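Local coordinates for cell wall binding protein cwp8 (Peptoclostridium difficile, PDB 5J6Q) that probably anchors itself to the bacterial cell wall through three CWB2 modules, as part of the S-layer of the organism, at residues 500-503 / 504-508; 48-52 / 53-57; 304-308 / 309-313; 319-322 / 323-326; 548-551 / 552-556. One frame throughout, in Å; residues are numbered along the deposited sequence.

Contact 1. Residues 500-503 / 504-508; sequences DTNA and KVINK
Asn502 and Ile506, one helical turn apart, make the main side-chain contact: the amide oxygen OD1 of Asn502 lies 3.3 Å from the terminal methyl CD1 of Ile506, the two chains crossing at a slant. With CG of Asn502 anti to the backbone N (chi1 -174°), the amide swings out to where that methyl ends. Beneath them runs the i to i+4 bonding of an alpha helix. Val505 N reaches Thr501 O at 2.9 Å and Ile506 N reaches Asn502 O at 3.0 Å, both close to straight, while Lys504 N bonds to Asp500 O and Asn507 N to Ala503 O. The segment belongs to helix 498-509 of a CWB2 module, where helices flank a parallel sheet in a toprim-like fold. A second shell fixes the buried amide of Asn502: OD1 accepts from Leu549 N and from Gln558 NE2, and ND2 donates to Ser432 OG and to Ile547 O, which leaves little freedom to rotate. Thr501 OG1 is likewise tied to Gly495 N, and Asp500 OD1 to Ser557 OG. Further out, Ala503 and Ile506 pack on Val561 of helix 556-565, whereas Val505 turns to Leu493 and Ile433.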
loop_
_atom_site.group_PDB
_atom_site.type_symbol
_atom_site.label_atom_id
_atom_site.label_comp_id
_atom_site.label_asym_id
_atom_site.label_seq_id
_atom_site.Cartn_x
_atom_site.Cartn_y
_atom_site.Cartn_z
ATOM N N ASP A 500 9.477 22.990 -22.463
ATOM C CA ASP A 500 9.693 24.428 -22.304
ATOM C C ASP A 500 8.386 25.177 -22.468
ATOM O O ASP A 500 8.142 26.095 -21.733
ATOM C CB ASP A 500 10.725 24.966 -23.258
ATOM C CG ASP A 500 12.024 24.280 -23.098
ATOM O OD1 ASP A 500 12.382 23.922 -21.896
ATOM O OD2 ASP A 500 12.677 24.006 -24.154
ATOM N N THR A 501 7.530 24.805 -23.396
ATOM C CA THR A 501 6.205 25.483 -23.439
ATOM C C THR A 501 5.405 25.279 -22.150
ATOM O O THR A 501 4.748 26.221 -21.641
ATOM C CB THR A 501 5.414 24.921 -24.586
ATOM O OG1 THR A 501 6.187 25.142 -25.796
ATOM C CG2 THR A 501 4.001 25.485 -24.687
ATOM N N ASN A 502 5.377 24.025 -21.659
ATOM C CA ASN A 502 4.649 23.727 -20.435
ATOM C C ASN A 502 5.226 24.607 -19.361
ATOM O O ASN A 502 4.408 25.246 -18.650
ATOM C CB ASN A 502 4.771 22.282 -20.044
ATOM C CG ASN A 502 3.968 21.835 -18.897
ATOM O OD1 ASN A 502 4.563 21.304 -17.884
ATOM N ND2 ASN A 502 2.679 21.928 -18.965
ATOM N N ALA A 503 6.595 24.680 -19.213
ATOM C CA ALA A 503 7.160 25.590 -18.199
ATOM C C ALA A 503 6.677 27.029 -18.414
ATOM O O ALA A 503 6.324 27.673 -17.409
ATOM C CB ALA A 503 8.731 25.585 -18.165
ATOM N N LYS A 504 6.650 27.596 -19.691
ATOM C CA LYS A 504 6.118 29.016 -19.823
ATOM C C LYS A 504 4.671 29.209 -19.431
ATOM O O LYS A 504 4.348 30.256 -18.830
ATOM C CB LYS A 504 6.354 29.550 -21.252
ATOM C CG LYS A 504 7.874 29.688 -21.467
ATOM C CD LYS A 504 8.309 29.863 -22.938
ATOM C CE LYS A 504 9.518 30.821 -23.002
ATOM N NZ LYS A 504 9.564 31.467 -24.363
ATOM N N VAL A 505 3.746 28.218 -19.731
ATOM C CA VAL A 505 2.349 28.374 -19.292
ATOM C C VAL A 505 2.297 28.422 -17.741
ATOM O O VAL A 505 1.567 29.271 -17.139
ATOM C CB VAL A 505 1.578 27.133 -19.834
ATOM C CG1 VAL A 505 0.134 27.029 -19.232
ATOM C CG2 VAL A 505 1.449 27.267 -21.324
ATOM N N ILE A 506 3.044 27.484 -17.099
ATOM C CA ILE A 506 3.058 27.426 -15.648
ATOM C C ILE A 506 3.634 28.759 -15.094
ATOM O O ILE A 506 3.073 29.335 -14.146
ATOM C CB ILE A 506 3.853 26.202 -15.100
ATOM C CG1 ILE A 506 3.117 24.830 -15.313
ATOM C CG2 ILE A 506 4.027 26.448 -13.588
ATOM C CD1 ILE A 506 4.111 23.575 -15.483
ATOM N N ASN A 507 4.718 29.298 -15.723
ATOM C CA ASN A 507 5.318 30.538 -15.158
ATOM C C ASN A 507 4.349 31.712 -15.272
ATOM O O ASN A 507 4.304 32.583 -14.426
ATOM C CB ASN A 507 6.565 30.878 -15.909
ATOM C CG ASN A 507 7.392 32.084 -15.429
ATOM O OD1 ASN A 507 7.796 32.216 -14.255
ATOM N ND2 ASN A 507 7.764 32.967 -16.308
ATOM N N LYS A 508 3.590 31.718 -16.309
ATOM C CA LYS A 508 2.710 32.835 -16.521
ATOM C C LYS A 508 1.418 32.804 -15.746
ATOM O O LYS A 508 1.004 33.836 -15.232
ATOM C CB LYS A 508 2.364 32.954 -18.001
ATOM C CG LYS A 508 1.452 34.192 -18.222
ATOM C CD LYS A 508 1.233 34.487 -19.805
ATOM C CE LYS A 508 0.217 35.612 -19.903
ATOM N NZ LYS A 508 0.721 36.703 -20.753
#

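Contact 2. Residues 48-52 / 53-57; sequences VNLTN and ATQLQ
Gln55 folds back from the first turn of its helix to grip Thr51, and this pair carries most of the polar contact. Thr51 N donates to Gln55 OE1 at 2.9 Å along an almost straight N-H (171°), although the donor sits well above the amide plane, 40° out of it. The Gln55 chain can span the gap because CG is anti to the backbone N (chi1 174°) and the chain stays extended beyond it, crossing the Thr51 side chain at about a right angle. The second polar element is a helix cap. Asn52 is the N-cap residue, and its OD1 accepts from Gln55 N at 3.1 Å, nearly in line with its own carbonyl bond; Asn52 O gives the same N-H a weaker, more bent alternative.

Water completes the hydrophilic side. One molecule sits between Gln55 OE1, 2.9 Å away, and Val48 O, while another accepts from Gln55 NE2 and also meets Thr51 OG1. Both ends of the amide are thus engaged, and the N-H of Thr51 is what marks OE1 as the oxygen.

Apolar contact is confined to the inner side, where Leu50 CD2 rests 3.8 Å from Leu56 CB. Leu50 CD1 comes within 3.3 Å of Gln55 OE1, the two side chains sliding past each other in opposite directions.

Leu50 and Leu56 both face Val19 of helix 13-24 and Val45 of strand 41-45, and Arg39 holds Leu50 O. The cap thus joins the edge strand 48-49 of a mixed sheet to helix 53-61, which lies beside helix 13-24.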
loop_
_atom_site.group_PDB
_atom_site.type_symbol
_atom_site.label_atom_id
_atom_site.label_comp_id
_atom_site.label_asym_id
_atom_site.label_seq_id
_atom_site.Cartn_x
_atom_site.Cartn_y
_atom_site.Cartn_z
ATOM N N VAL A 48 -7.185 -23.252 28.371
ATOM C CA VAL A 48 -7.931 -24.333 28.954
ATOM C C VAL A 48 -7.310 -25.627 28.353
ATOM O O VAL A 48 -7.176 -25.709 27.122
ATOM C CB VAL A 48 -9.440 -24.263 28.641
ATOM C CG1 VAL A 48 -10.133 -25.520 29.196
ATOM C CG2 VAL A 48 -10.063 -22.993 29.317
ATOM N N ASN A 49 -6.923 -26.565 29.205
ATOM C CA ASN A 49 -6.387 -27.867 28.759
ATOM C C ASN A 49 -7.165 -28.470 27.548
ATOM O O ASN A 49 -8.367 -28.541 27.580
ATOM C CB ASN A 49 -6.404 -28.840 29.883
ATOM C CG ASN A 49 -5.814 -30.183 29.399
ATOM O OD1 ASN A 49 -4.580 -30.304 29.220
ATOM N ND2 ASN A 49 -6.650 -31.231 29.174
ATOM N N LEU A 50 -6.489 -28.830 26.505
ATOM C CA LEU A 50 -7.157 -29.386 25.316
ATOM C C LEU A 50 -7.560 -30.878 25.537
ATOM O O LEU A 50 -6.698 -31.714 25.698
ATOM C CB LEU A 50 -6.249 -29.273 24.095
ATOM C CG LEU A 50 -6.973 -29.524 22.746
ATOM C CD1 LEU A 50 -8.310 -28.745 22.586
ATOM C CD2 LEU A 50 -6.001 -28.977 21.684
ATOM N N THR A 51 -8.850 -31.180 25.539
ATOM C CA THR A 51 -9.300 -32.554 25.759
ATOM C C THR A 51 -8.785 -33.408 24.497
ATOM O O THR A 51 -8.211 -34.442 24.746
ATOM C CB THR A 51 -10.810 -32.666 25.822
ATOM O OG1 THR A 51 -11.303 -31.777 26.839
ATOM C CG2 THR A 51 -11.225 -34.181 26.128
ATOM N N ASN A 52 -8.930 -32.948 23.223
ATOM C CA ASN A 52 -8.363 -33.807 22.065
ATOM C C ASN A 52 -8.390 -32.932 20.834
ATOM O O ASN A 52 -8.880 -31.806 20.979
ATOM C CB ASN A 52 -9.221 -35.133 21.933
ATOM C CG ASN A 52 -10.736 -34.888 21.737
ATOM O OD1 ASN A 52 -11.141 -34.002 21.018
ATOM N ND2 ASN A 52 -11.657 -35.640 22.309
ATOM N N ALA A 53 -7.950 -33.375 19.584
ATOM C CA ALA A 53 -7.949 -32.408 18.518
ATOM C C ALA A 53 -9.277 -32.041 18.104
ATOM O O ALA A 53 -9.470 -30.928 17.608
ATOM C CB ALA A 53 -7.193 -32.917 17.310
ATOM N N THR A 54 -10.244 -32.920 18.274
ATOM C CA THR A 54 -11.546 -32.489 17.804
ATOM C C THR A 54 -12.082 -31.238 18.674
ATOM O O THR A 54 -12.815 -30.422 18.145
ATOM C CB THR A 54 -12.582 -33.699 17.924
ATOM O OG1 THR A 54 -12.073 -34.771 17.101
ATOM C CG2 THR A 54 -14.039 -33.363 17.438
ATOM N N GLN A 55 -11.779 -31.132 19.963
ATOM C CA GLN A 55 -12.321 -29.946 20.686
ATOM C C GLN A 55 -11.557 -28.714 20.081
ATOM O O GLN A 55 -12.107 -27.652 20.043
ATOM C CB GLN A 55 -12.000 -30.099 22.182
ATOM C CG GLN A 55 -12.412 -28.804 23.039
ATOM C CD GLN A 55 -12.000 -29.063 24.446
ATOM O OE1 GLN A 55 -10.764 -29.137 24.826
ATOM N NE2 GLN A 55 -12.926 -29.491 25.193
ATOM N N LEU A 56 -10.296 -28.900 19.515
ATOM C CA LEU A 56 -9.549 -27.740 18.996
ATOM C C LEU A 56 -10.346 -27.247 17.813
ATOM O O LEU A 56 -10.814 -26.072 17.721
ATOM C CB LEU A 56 -8.060 -28.111 18.606
ATOM C CG LEU A 56 -7.284 -26.945 17.856
ATOM C CD1 LEU A 56 -7.385 -25.613 18.652
ATOM C CD2 LEU A 56 -5.810 -27.200 17.741
ATOM N N GLN A 57 -10.535 -28.230 16.870
ATOM C CA GLN A 57 -11.363 -28.045 15.686
ATOM C C GLN A 57 -12.715 -27.357 15.993
ATOM O O GLN A 57 -13.096 -26.405 15.280
ATOM C CB GLN A 57 -11.714 -29.411 15.073
ATOM C CG GLN A 57 -12.454 -29.290 13.759
ATOM C CD GLN A 57 -11.577 -29.845 12.649
ATOM O OE1 GLN A 57 -11.027 -29.096 11.839
ATOM N NE2 GLN A 57 -11.424 -31.191 12.585
HETATM O O HOH W 1 -9.473 -26.621 25.277
HETATM O O HOH W 2 -13.688 -31.448 27.335
#

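Contact 3. Residues 304-308 / 309-313; sequences ERFKD and GEAEA
Phe306 lays one face of its ring over the methyl of Ala311, whose CB stands 4.0 Å from the ring centroid and only 10° off the normal, a CH-pi contact. The opposite face is taken by Arg305 CB, offset toward the rim, and the ring edge atom CZ in turn lies over a face of the Arg305 guanidinium. With CG beside the backbone N (chi1 -46°), the ring is wedged between its own preceding residue and the chain returning after the turn. That return is a type II beta turn from Lys307 to Glu310, closed by Glu310 N to Lys307 O at 3.1 Å; Gly309 takes up the positive phi of its third position. The turn follows the end of helix 294-305 and leads to strand 313-318, an alpha-to-beta connection in a CWB2 module. On its outer side the Glu310 side chain, extended, runs alongside that of Lys307 in the same direction. Its OE2 receives a weak bond from Lys307 N at 3.3 Å, and a water bridges the same oxygen, 2.7 Å away, to Lys307 NZ. The ammonium and Glu310 OE1 remain 4.3 Å apart, too far for a salt bridge, though the attraction may still favour the pairing. Asp308 OD1 forms a salt bridge with Arg357, which also bonds to Phe306 O through NH2. Arg305 NH2 donates to Ala337 O, and Pro338 packs against both Phe306 and Ala311.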
loop_
_atom_site.group_PDB
_atom_site.type_symbol
_atom_site.label_atom_id
_atom_site.label_comp_id
_atom_site.label_asym_id
_atom_site.label_seq_id
_atom_site.Cartn_x
_atom_site.Cartn_y
_atom_site.Cartn_z
ATOM N N GLU A 304 -13.332 11.388 -9.717
ATOM C CA GLU A 304 -12.833 12.428 -8.881
ATOM C C GLU A 304 -13.675 13.654 -9.051
ATOM O O GLU A 304 -13.943 14.352 -8.075
ATOM C CB GLU A 304 -11.361 12.732 -9.196
ATOM C CG GLU A 304 -10.756 13.659 -8.176
ATOM C CD GLU A 304 -10.629 13.018 -6.781
ATOM O OE1 GLU A 304 -10.425 11.754 -6.684
ATOM O OE2 GLU A 304 -10.714 13.794 -5.809
ATOM N N ARG A 305 -14.120 13.918 -10.279
ATOM C CA ARG A 305 -14.913 15.100 -10.541
ATOM C C ARG A 305 -16.379 14.974 -10.098
ATOM O O ARG A 305 -16.942 15.978 -9.660
ATOM C CB ARG A 305 -14.894 15.417 -12.056
ATOM C CG ARG A 305 -13.460 15.721 -12.501
ATOM C CD ARG A 305 -13.372 16.138 -13.950
ATOM N NE ARG A 305 -14.247 17.275 -14.235
ATOM C CZ ARG A 305 -14.892 17.422 -15.371
ATOM N NH1 ARG A 305 -15.686 18.480 -15.552
ATOM N NH2 ARG A 305 -14.742 16.539 -16.350
ATOM N N PHE A 306 -17.009 13.791 -10.218
ATOM C CA PHE A 306 -18.435 13.745 -9.876
ATOM C C PHE A 306 -18.919 12.603 -8.992
ATOM O O PHE A 306 -18.587 11.439 -9.198
ATOM C CB PHE A 306 -19.308 13.659 -11.135
ATOM C CG PHE A 306 -18.941 14.621 -12.252
ATOM C CD1 PHE A 306 -18.075 14.234 -13.260
ATOM C CD2 PHE A 306 -19.447 15.903 -12.274
ATOM C CE1 PHE A 306 -17.714 15.111 -14.255
ATOM C CE2 PHE A 306 -19.090 16.773 -13.270
ATOM C CZ PHE A 306 -18.213 16.373 -14.268
ATOM N N LYS A 307 -19.733 12.986 -8.007
ATOM C CA LYS A 307 -20.426 12.053 -7.147
ATOM C C LYS A 307 -21.530 11.454 -8.039
ATOM O O LYS A 307 -21.822 12.018 -9.082
ATOM C CB LYS A 307 -21.030 12.773 -5.936
ATOM C CG LYS A 307 -19.989 13.233 -4.944
ATOM C CD LYS A 307 -20.675 14.003 -3.781
ATOM C CE LYS A 307 -19.689 14.670 -2.831
ATOM N NZ LYS A 307 -19.496 16.120 -3.144
ATOM N N ASP A 308 -22.112 10.306 -7.677
ATOM C CA ASP A 308 -23.173 9.672 -8.521
ATOM C C ASP A 308 -24.220 10.633 -8.939
ATOM O O ASP A 308 -24.649 11.431 -8.118
ATOM C CB ASP A 308 -23.901 8.487 -7.799
ATOM C CG ASP A 308 -22.914 7.433 -7.392
ATOM O OD1 ASP A 308 -21.858 7.323 -8.059
ATOM O OD2 ASP A 308 -23.173 6.728 -6.392
ATOM N N GLY A 309 -24.603 10.585 -10.225
ATOM C CA GLY A 309 -25.633 11.465 -10.750
ATOM C C GLY A 309 -25.410 12.966 -10.721
ATOM O O GLY A 309 -26.324 13.753 -10.989
ATOM N N GLU A 310 -24.200 13.396 -10.438
ATOM C CA GLU A 310 -23.925 14.832 -10.335
ATOM C C GLU A 310 -23.458 15.459 -11.669
ATOM O O GLU A 310 -23.339 16.671 -11.758
ATOM C CB GLU A 310 -22.897 14.989 -9.214
ATOM C CG GLU A 310 -22.570 16.408 -8.802
ATOM C CD GLU A 310 -21.682 16.382 -7.586
ATOM O OE1 GLU A 310 -22.231 16.459 -6.447
ATOM O OE2 GLU A 310 -20.436 16.242 -7.775
ATOM N N ALA A 311 -23.196 14.662 -12.736
ATOM C CA ALA A 311 -22.800 15.307 -13.999
ATOM C C ALA A 311 -24.059 15.808 -14.791
ATOM O O ALA A 311 -25.071 15.081 -14.897
ATOM C CB ALA A 311 -22.002 14.324 -14.887
ATOM N N GLU A 312 -23.932 16.985 -15.431
ATOM C CA GLU A 312 -25.023 17.522 -16.163
ATOM C C GLU A 312 -24.969 17.106 -17.572
ATOM O O GLU A 312 -25.952 17.259 -18.310
ATOM C CB GLU A 312 -25.023 19.036 -15.985
ATOM C CG GLU A 312 -25.324 19.336 -14.517
ATOM C CD GLU A 312 -24.949 20.724 -14.096
ATOM O OE1 GLU A 312 -24.985 20.992 -12.875
ATOM O OE2 GLU A 312 -24.622 21.547 -14.974
ATOM N N ALA A 313 -23.851 16.509 -17.965
ATOM C CA ALA A 313 -23.696 16.108 -19.359
ATOM C C ALA A 313 -22.517 15.169 -19.536
ATOM O O ALA A 313 -21.829 14.839 -18.562
ATOM C CB ALA A 313 -23.486 17.347 -20.231
HETATM O O HOH W 3 -18.343 16.318 -6.008
#

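Contact 4. Residues 319-322 / 323-326; sequences EDAI and VDGL
Ala321 and Asp324 meet at the start of a helix through a methyl and a carboxylate: Ala321 CB lies 3.6 Å from Asp324 OD2. The close-fitting part of the contact is the backbone behind them. The carbonyl O of Ala321, the N-cap residue, accepts from Gly325 N at 2.9 Å, and Ile322 O accepts from Leu326 N at 2.8 Å with the donor almost in line with the carbonyl. These two bonds make the first turn of the helix. Gly325 has no side chain, and its backbone packs directly against Ala321 O.

Looser by comparison is the apolar pairing one turn along, where Ile322 CG2 and Leu326 CD2 approach only to 4.4 Å. Leu326 places CG between its backbone N and carbonyl carbon (chi1 72°), and this brings CG to 3.6 Å from Ile322 O, so that the leucine leans over the carbonyl more than over the isoleucine methyls. The opening of the stretch is the solvent side: Asp320 is exposed, and its O accepts from Ile322 N at 2.9 Å, closing an inverse gamma turn centred on Ala321. Arg294 binds Glu319 O there, with a long, weak ion pair to Asp320.

The segment carries the chain from strand 313-318 into helix 322-327 of a CWB2 module. Ile322 packs on Val531 and Leu534 of helix 531-542, while Val323 and Leu326 lie against helix 427-430 and strand 444-447, so this short helix touches parts of the other two CWB2 modules.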
loop_
_atom_site.group_PDB
_atom_site.type_symbol
_atom_site.label_atom_id
_atom_site.label_comp_id
_atom_site.label_asym_id
_atom_site.label_seq_id
_atom_site.Cartn_x
_atom_site.Cartn_y
_atom_site.Cartn_z
ATOM N N GLU A 319 -10.882 8.043 -28.855
ATOM C CA GLU A 319 -9.775 7.656 -27.996
ATOM C C GLU A 319 -8.425 8.238 -28.342
ATOM O O GLU A 319 -7.582 8.317 -27.486
ATOM C CB GLU A 319 -9.628 6.130 -28.014
ATOM C CG GLU A 319 -9.453 5.608 -29.453
ATOM C CD GLU A 319 -9.320 4.081 -29.503
ATOM O OE1 GLU A 319 -9.660 3.476 -30.550
ATOM O OE2 GLU A 319 -8.867 3.496 -28.489
ATOM N N ASP A 320 -8.210 8.594 -29.591
ATOM C CA ASP A 320 -6.956 9.133 -30.083
ATOM C C ASP A 320 -7.077 10.621 -30.529
ATOM O O ASP A 320 -6.096 11.196 -31.006
ATOM C CB ASP A 320 -6.502 8.313 -31.314
ATOM C CG ASP A 320 -6.412 6.830 -31.082
ATOM O OD1 ASP A 320 -5.893 6.419 -30.007
ATOM O OD2 ASP A 320 -6.854 6.076 -31.968
ATOM N N ALA A 321 -8.245 11.207 -30.381
ATOM C CA ALA A 321 -8.559 12.575 -30.815
ATOM C C ALA A 321 -8.032 13.619 -29.854
ATOM O O ALA A 321 -8.776 14.314 -29.137
ATOM C CB ALA A 321 -10.069 12.720 -30.968
ATOM N N ILE A 322 -6.730 13.774 -29.878
ATOM C CA ILE A 322 -6.067 14.699 -28.973
ATOM C C ILE A 322 -6.520 16.114 -29.207
ATOM O O ILE A 322 -6.835 16.815 -28.222
ATOM C CB ILE A 322 -4.538 14.558 -29.134
ATOM C CG1 ILE A 322 -4.179 13.123 -28.858
ATOM C CG2 ILE A 322 -3.804 15.490 -28.220
ATOM C CD1 ILE A 322 -4.640 12.702 -27.414
ATOM N N VAL A 323 -6.589 16.562 -30.485
ATOM C CA VAL A 323 -6.973 17.987 -30.624
ATOM C C VAL A 323 -8.430 18.271 -30.221
ATOM O O VAL A 323 -8.678 19.291 -29.569
ATOM C CB VAL A 323 -6.682 18.500 -32.057
ATOM C CG1 VAL A 323 -7.394 19.819 -32.324
ATOM C CG2 VAL A 323 -5.177 18.676 -32.257
ATOM N N ASP A 324 -9.374 17.405 -30.590
ATOM C CA ASP A 324 -10.760 17.653 -30.231
ATOM C C ASP A 324 -10.864 17.600 -28.730
ATOM O O ASP A 324 -11.592 18.387 -28.115
ATOM C CB ASP A 324 -11.681 16.580 -30.844
ATOM C CG ASP A 324 -11.505 16.363 -32.334
ATOM O OD1 ASP A 324 -11.021 17.285 -33.013
ATOM O OD2 ASP A 324 -11.858 15.252 -32.822
ATOM N N GLY A 325 -10.144 16.646 -28.126
ATOM C CA GLY A 325 -10.166 16.523 -26.690
ATOM C C GLY A 325 -9.600 17.712 -25.931
ATOM O O GLY A 325 -10.244 18.211 -25.021
ATOM N N LEU A 326 -8.389 18.182 -26.275
ATOM C CA LEU A 326 -7.800 19.283 -25.493
ATOM C C LEU A 326 -8.653 20.512 -25.676
ATOM O O LEU A 326 -8.885 21.247 -24.713
ATOM C CB LEU A 326 -6.307 19.521 -25.880
ATOM C CG LEU A 326 -6.022 20.156 -27.248
ATOM C CD1 LEU A 326 -6.108 21.672 -27.153
ATOM C CD2 LEU A 326 -4.592 19.813 -27.677
#

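Contact 5. Residues 548-551 / 552-556; sequences VLTT and EELSK. With SO4 (sulfate ion), chain B.
Val548 and Leu554 meet at about a right angle, the CG1 methyl of the valine 3.8 Å from CD2 of the leucine, across a loop that links strand 547-549 to helix 556-565. This is a beta-to-alpha connection at the edge of a four-stranded parallel sheet in a CWB2 module. Leu554 has CG beside its backbone N, and its CD2 is turned back toward the strand, where it also nears Thr550 CB at 4.2 Å. Val548 and Leu554 both touch Ile587 of helix 581-590.

Thr550 is oriented for a different task. Its hydroxyl is anti to the backbone N (chi1 -163°) and aims at the bend of the loop, where OG1 donates to Glu552 O at 2.8 Å. The hydroxyl approaches from above the carbonyl plane, 50° out of it, rather than along a lone pair. Thr550 OG1 also accepts from Lys499 NZ, so one buried hydroxyl pins the loop and receives a lysine from helix 498-509. Thr551 turns the other way, its OG1 bonded to Asp521 OD1.

At the far end Ser555 takes the N-cap position of helix 556-565, with its OG bonded to Ser557 OG and its N to Gln558 OE1. A sulfate, probably from the crystallisation liquor, settles against this helix start and is also bound by Ser557 N, as anions commonly do where backbone N-H groups converge. Lys556 N points at sulfate O2 from 3.2 Å in a nearly straight bond of 171°.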
loop_
_atom_site.group_PDB
_atom_site.type_symbol
_atom_site.label_atom_id
_atom_site.label_comp_id
_atom_site.label_asym_id
_atom_site.label_seq_id
_atom_site.Cartn_x
_atom_site.Cartn_y
_atom_site.Cartn_z
ATOM N N VAL A 548 1.562 19.634 -15.009
ATOM C CA VAL A 548 2.955 19.599 -15.439
ATOM C C VAL A 548 3.008 18.406 -16.484
ATOM O O VAL A 548 2.564 17.303 -16.152
ATOM C CB VAL A 548 3.805 19.276 -14.176
ATOM C CG1 VAL A 548 5.299 18.920 -14.541
ATOM C CG2 VAL A 548 3.753 20.503 -13.213
ATOM N N LEU A 549 3.535 18.613 -17.699
ATOM C CA LEU A 549 3.575 17.445 -18.625
ATOM C C LEU A 549 4.987 16.853 -18.617
ATOM O O LEU A 549 6.005 17.497 -19.007
ATOM C CB LEU A 549 3.240 17.888 -20.034
ATOM C CG LEU A 549 1.787 18.352 -20.193
ATOM C CD1 LEU A 549 1.645 18.953 -21.592
ATOM C CD2 LEU A 549 0.753 17.205 -19.930
ATOM N N THR A 550 5.052 15.593 -18.107
ATOM C CA THR A 550 6.323 14.947 -18.184
ATOM C C THR A 550 6.157 13.408 -18.160
ATOM O O THR A 550 5.212 12.909 -17.528
ATOM C CB THR A 550 7.233 15.340 -16.998
ATOM O OG1 THR A 550 8.595 14.987 -17.351
ATOM C CG2 THR A 550 6.896 14.588 -15.769
ATOM N N THR A 551 7.086 12.677 -18.843
ATOM C CA THR A 551 7.063 11.204 -18.707
ATOM C C THR A 551 8.270 10.774 -17.932
ATOM O O THR A 551 8.183 9.992 -17.007
ATOM C CB THR A 551 7.045 10.489 -20.088
ATOM O OG1 THR A 551 5.931 10.982 -20.793
ATOM C CG2 THR A 551 6.873 8.939 -19.924
ATOM N N GLU A 552 9.443 11.259 -18.338
ATOM C CA GLU A 552 10.633 10.924 -17.627
ATOM C C GLU A 552 10.924 12.159 -16.709
ATOM O O GLU A 552 9.964 12.835 -16.247
ATOM C CB GLU A 552 11.821 10.620 -18.568
ATOM C CG GLU A 552 11.376 10.094 -19.930
ATOM C CD GLU A 552 12.004 8.747 -20.260
ATOM O OE1 GLU A 552 12.833 8.683 -21.199
ATOM O OE2 GLU A 552 11.658 7.765 -19.583
ATOM N N GLU A 553 12.179 12.442 -16.403
ATOM C CA GLU A 553 12.428 13.610 -15.531
ATOM C C GLU A 553 12.071 14.953 -16.159
ATOM O O GLU A 553 12.022 15.157 -17.371
ATOM C CB GLU A 553 13.925 13.642 -15.018
ATOM C CG GLU A 553 14.948 13.976 -16.117
ATOM C CD GLU A 553 16.314 14.471 -15.552
ATOM O OE1 GLU A 553 17.178 14.886 -16.365
ATOM O OE2 GLU A 553 16.529 14.453 -14.293
ATOM N N LEU A 554 11.788 15.904 -15.271
ATOM C CA LEU A 554 11.492 17.292 -15.665
ATOM C C LEU A 554 12.559 17.952 -16.422
ATOM O O LEU A 554 13.719 17.678 -16.202
ATOM C CB LEU A 554 11.377 18.179 -14.428
ATOM C CG LEU A 554 10.215 17.918 -13.507
ATOM C CD1 LEU A 554 10.137 19.024 -12.401
ATOM C CD2 LEU A 554 8.997 17.933 -14.268
ATOM N N SER A 555 12.199 18.809 -17.336
ATOM C CA SER A 555 13.266 19.605 -17.851
ATOM C C SER A 555 13.725 20.598 -16.766
ATOM O O SER A 555 12.993 20.852 -15.767
ATOM C CB SER A 555 12.801 20.417 -19.063
ATOM O OG SER A 555 11.957 21.519 -18.722
ATOM N N LYS A 556 14.924 21.179 -16.990
ATOM C CA LYS A 556 15.446 22.218 -16.150
ATOM C C LYS A 556 14.500 23.394 -16.193
ATOM O O LYS A 556 14.187 23.957 -15.101
ATOM C CB LYS A 556 16.886 22.613 -16.635
ATOM C CG LYS A 556 17.924 21.665 -16.046
ATOM C CD LYS A 556 19.354 22.230 -16.131
ATOM C CE LYS A 556 19.885 22.247 -17.552
ATOM N NZ LYS A 556 20.392 20.918 -17.998
HETATM S S SO4 B . 16.618 21.744 -20.285
HETATM O O1 SO4 B . 17.922 22.590 -20.299
HETATM O O2 SO4 B . 16.840 20.490 -19.408
HETATM O O3 SO4 B . 16.328 21.310 -21.690
HETATM O O4 SO4 B . 15.410 22.672 -19.839
#

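Overall arrangement
Contacts 1, 4 and 5 are largely buried, whereas contacts 2 and 3 are partly buried and add bridging waters to their polar bonds. Contacts 1 and 5 fall in one CWB2 module and touch directly, the buried amide of contact 1 meeting the strand of contact 5 while Ile506 packs on Val548. Contacts 3 and 4 share another, at the two ends of strand 313-318, yet their nearest atoms are about 10 Å apart. Contact 2 stands alone in the N-terminal part, its centre about 72 Å from that of contact 1. Helix starts recur in contacts 2, 4 and 5, with asparagine, alanine and serine at the N-cap; of these the asparagine makes the side-chain capping bond. Contact 1 is mid-helix.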